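Local coordinates for protein glycoside Hydrolase (Bacteroides uniformis, PDB 5T99) that probably hydrolyses terminal beta-galactosidic linkages of agarose-derived oligosaccharides as a family 2 glycoside hydrolase, and binds d-galacto-isofagomine in its active-site pocket, at residues 111-117 / 150-156. Numbering follows the deposited sequence.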
loop_
_atom_site.group_PDB
_atom_site.type_symbol
_atom_site.label_atom_id
_atom_site.label_comp_id
_atom_site.label_asym_id
_atom_site.label_seq_id
_atom_site.Cartn_x
_atom_site.Cartn_y
_atom_site.Cartn_z
ATOM N N MET A 111 2.745 -13.832 9.000
ATOM C CA MET A 111 4.153 -13.513 8.792
ATOM C C MET A 111 5.009 -14.068 9.934
ATOM O O MET A 111 4.855 -13.622 11.075
ATOM C CB MET A 111 4.299 -11.990 8.729
ATOM C CG MET A 111 5.662 -11.492 8.284
ATOM S SD MET A 111 6.025 -11.836 6.551
ATOM C CE MET A 111 4.920 -10.658 5.748
ATOM N N SER A 112 5.879 -15.048 9.697
ATOM C CA SER A 112 5.941 -15.901 8.508
ATOM C C SER A 112 6.212 -17.310 9.029
ATOM O O SER A 112 6.230 -17.505 10.250
ATOM C CB SER A 112 7.031 -15.428 7.532
ATOM O OG SER A 112 8.252 -15.147 8.185
ATOM N N GLU A 113 6.375 -18.287 8.132
ATOM C CA GLU A 113 6.632 -19.682 8.510
ATOM C C GLU A 113 5.536 -20.205 9.409
ATOM O O GLU A 113 5.751 -20.467 10.599
ATOM C CB GLU A 113 7.985 -19.807 9.194
ATOM C CG GLU A 113 9.147 -19.441 8.301
ATOM C CD GLU A 113 9.909 -20.649 7.802
ATOM O OE1 GLU A 113 11.150 -20.533 7.730
ATOM O OE2 GLU A 113 9.297 -21.697 7.484
ATOM N N ALA A 114 4.344 -20.313 8.837
ATOM C CA ALA A 114 3.178 -20.740 9.588
ATOM C C ALA A 114 3.049 -22.261 9.614
ATOM O O ALA A 114 3.291 -22.937 8.608
ATOM C CB ALA A 114 1.912 -20.118 9.019
ATOM N N LYS A 115 2.687 -22.778 10.786
ATOM C CA LYS A 115 2.110 -24.110 10.926
ATOM C C LYS A 115 0.733 -23.946 11.584
ATOM O O LYS A 115 0.572 -23.088 12.457
ATOM C CB LYS A 115 3.006 -24.991 11.785
ATOM C CG LYS A 115 4.343 -25.347 11.151
ATOM C CD LYS A 115 5.006 -26.480 11.923
ATOM C CE LYS A 115 6.330 -26.907 11.314
ATOM N NZ LYS A 115 7.400 -25.926 11.629
ATOM N N VAL A 116 -0.248 -24.748 11.160
ATOM C CA VAL A 116 -1.612 -24.656 11.698
ATOM C C VAL A 116 -2.150 -26.028 12.096
ATOM O O VAL A 116 -1.987 -27.004 11.358
ATOM C CB VAL A 116 -2.593 -23.973 10.707
ATOM C CG1 VAL A 116 -3.979 -23.816 11.328
ATOM C CG2 VAL A 116 -2.051 -22.615 10.269
ATOM N N TRP A 117 -2.791 -26.073 13.268
ATOM C CA TRP A 117 -3.404 -27.289 13.819
ATOM C C TRP A 117 -4.873 -27.041 14.165
ATOM O O TRP A 117 -5.225 -25.960 14.623
ATOM C CB TRP A 117 -2.693 -27.735 15.106
ATOM C CG TRP A 117 -1.259 -28.155 14.949
ATOM C CD1 TRP A 117 -0.788 -29.428 14.772
ATOM C CD2 TRP A 117 -0.109 -27.306 14.982
ATOM N NE1 TRP A 117 0.583 -29.421 14.685
ATOM C CE2 TRP A 117 1.026 -28.129 14.820
ATOM C CE3 TRP A 117 0.074 -25.925 15.137
ATOM C CZ2 TRP A 117 2.333 -27.612 14.802
ATOM C CZ3 TRP A 117 1.371 -25.413 15.129
ATOM C CH2 TRP A 117 2.481 -26.253 14.959
ATOM N N ALA A 150 -4.917 -23.689 16.426
ATOM C CA ALA A 150 -3.597 -23.233 16.868
ATOM C C ALA A 150 -2.733 -22.882 15.670
ATOM O O ALA A 150 -2.657 -23.654 14.727
ATOM C CB ALA A 150 -2.908 -24.313 17.687
ATOM N N VAL A 151 -2.075 -21.730 15.733
ATOM C CA VAL A 151 -1.169 -21.275 14.686
ATOM C C VAL A 151 0.168 -20.984 15.339
ATOM O O VAL A 151 0.228 -20.252 16.333
ATOM C CB VAL A 151 -1.689 -20.002 13.972
ATOM C CG1 VAL A 151 -0.689 -19.502 12.939
ATOM C CG2 VAL A 151 -3.033 -20.273 13.305
ATOM N N GLN A 152 1.229 -21.577 14.795
ATOM C CA GLN A 152 2.599 -21.237 15.181
ATOM C C GLN A 152 3.299 -20.559 14.006
ATOM O O GLN A 152 3.328 -21.098 12.890
ATOM C CB GLN A 152 3.389 -22.484 15.595
ATOM C CG GLN A 152 4.804 -22.197 16.099
ATOM C CD GLN A 152 5.776 -23.368 15.923
ATOM O OE1 GLN A 152 5.744 -24.089 14.925
ATOM N NE2 GLN A 152 6.667 -23.530 16.885
ATOM N N LEU A 153 3.864 -19.389 14.276
ATOM C CA LEU A 153 4.684 -18.674 13.325
ATOM C C LEU A 153 6.140 -18.728 13.786
ATOM O O LEU A 153 6.423 -18.438 14.946
ATOM C CB LEU A 153 4.206 -17.224 13.241
ATOM C CG LEU A 153 2.737 -17.053 12.837
ATOM C CD1 LEU A 153 2.337 -15.592 12.940
ATOM C CD2 LEU A 153 2.480 -17.572 11.435
ATOM N N THR A 154 7.059 -19.091 12.892
ATOM C CA THR A 154 8.489 -19.111 13.228
ATOM C C THR A 154 9.290 -18.235 12.272
ATOM O O THR A 154 10.154 -18.738 11.545
ATOM C CB THR A 154 9.064 -20.554 13.299
ATOM O OG1 THR A 154 8.769 -21.273 12.099
ATOM C CG2 THR A 154 8.473 -21.311 14.484
ATOM N N PRO A 155 9.016 -16.911 12.270
ATOM C CA PRO A 155 9.790 -16.025 11.402
ATOM C C PRO A 155 11.275 -16.037 11.760
ATOM O O PRO A 155 11.624 -16.010 12.946
ATOM C CB PRO A 155 9.185 -14.641 11.665
ATOM C CG PRO A 155 8.543 -14.755 13.006
ATOM C CD PRO A 155 8.022 -16.156 13.050
ATOM N N ARG A 156 12.119 -16.078 10.732
ATOM C CA ARG A 156 13.564 -16.180 10.892
ATOM C C ARG A 156 14.225 -14.826 10.743
ATOM O O ARG A 156 13.706 -13.945 10.061
ATOM C CB ARG A 156 14.138 -17.117 9.835
ATOM C CG ARG A 156 13.578 -18.526 9.883
ATOM C CD ARG A 156 14.331 -19.419 8.914
ATOM N NE ARG A 156 13.695 -20.725 8.746
ATOM C CZ ARG A 156 14.133 -21.684 7.929
ATOM N NH1 ARG A 156 15.232 -21.497 7.194
ATOM N NH2 ARG A 156 13.474 -22.842 7.849
HETATM O O HOH W 1 11.038 -16.319 7.959
HETATM O O HOH W 2 7.128 -23.232 10.476
#
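The carbonyl oxygen of E113 takes the backbone N-H of T154 (N to O 3.0 Å), the CA-H of L153 and, weakly, a water. T154 N comes in well tilted from the carbonyl plane. The same water is held by T154 OG1 and K115 NZ, so it ties three residues together where the strands end. Beyond it, E113 OE1 forms a salt bridge to R156 NE at 2.7 Å. E113 OE1 lies over one face of the guanidinium, on the NE side, and the carboxylate and guanidinium planes are 30° apart. The bend at chi2 (-104°) turns the E113 carboxylate to R156. With an alanine in place of E113, R156 would probably lose this charge partner and its guanidinium would be freer to turn. A second water joins S112 OG to the backbone N of R156.

Strands 114-117 and 150-153 run antiparallel. K115 N to Q152 O is 2.8 Å and nearly straight; W117 and A150 exchange bonds in both directions. On one face, A114 CB meets L153 CD2 at 3.6 Å and the valines V116 and V151 lie side by side. On the other, Q152 CB sits in the ring plane of W117, at the CZ3 edge (3.6 Å). Q152 CG is anti to the backbone N (chi1 -176°), and its chain runs alongside the indole. The ring of W87 meets that of W117. Backbone hydrogen bonds from A114 and V116 to strand 121-126 continue the sheet on the other side of 114-117. The pairing is that of inner neighbours in an antiparallel sheet of the beta-sandwich typical of the family 2 sugar-binding domain.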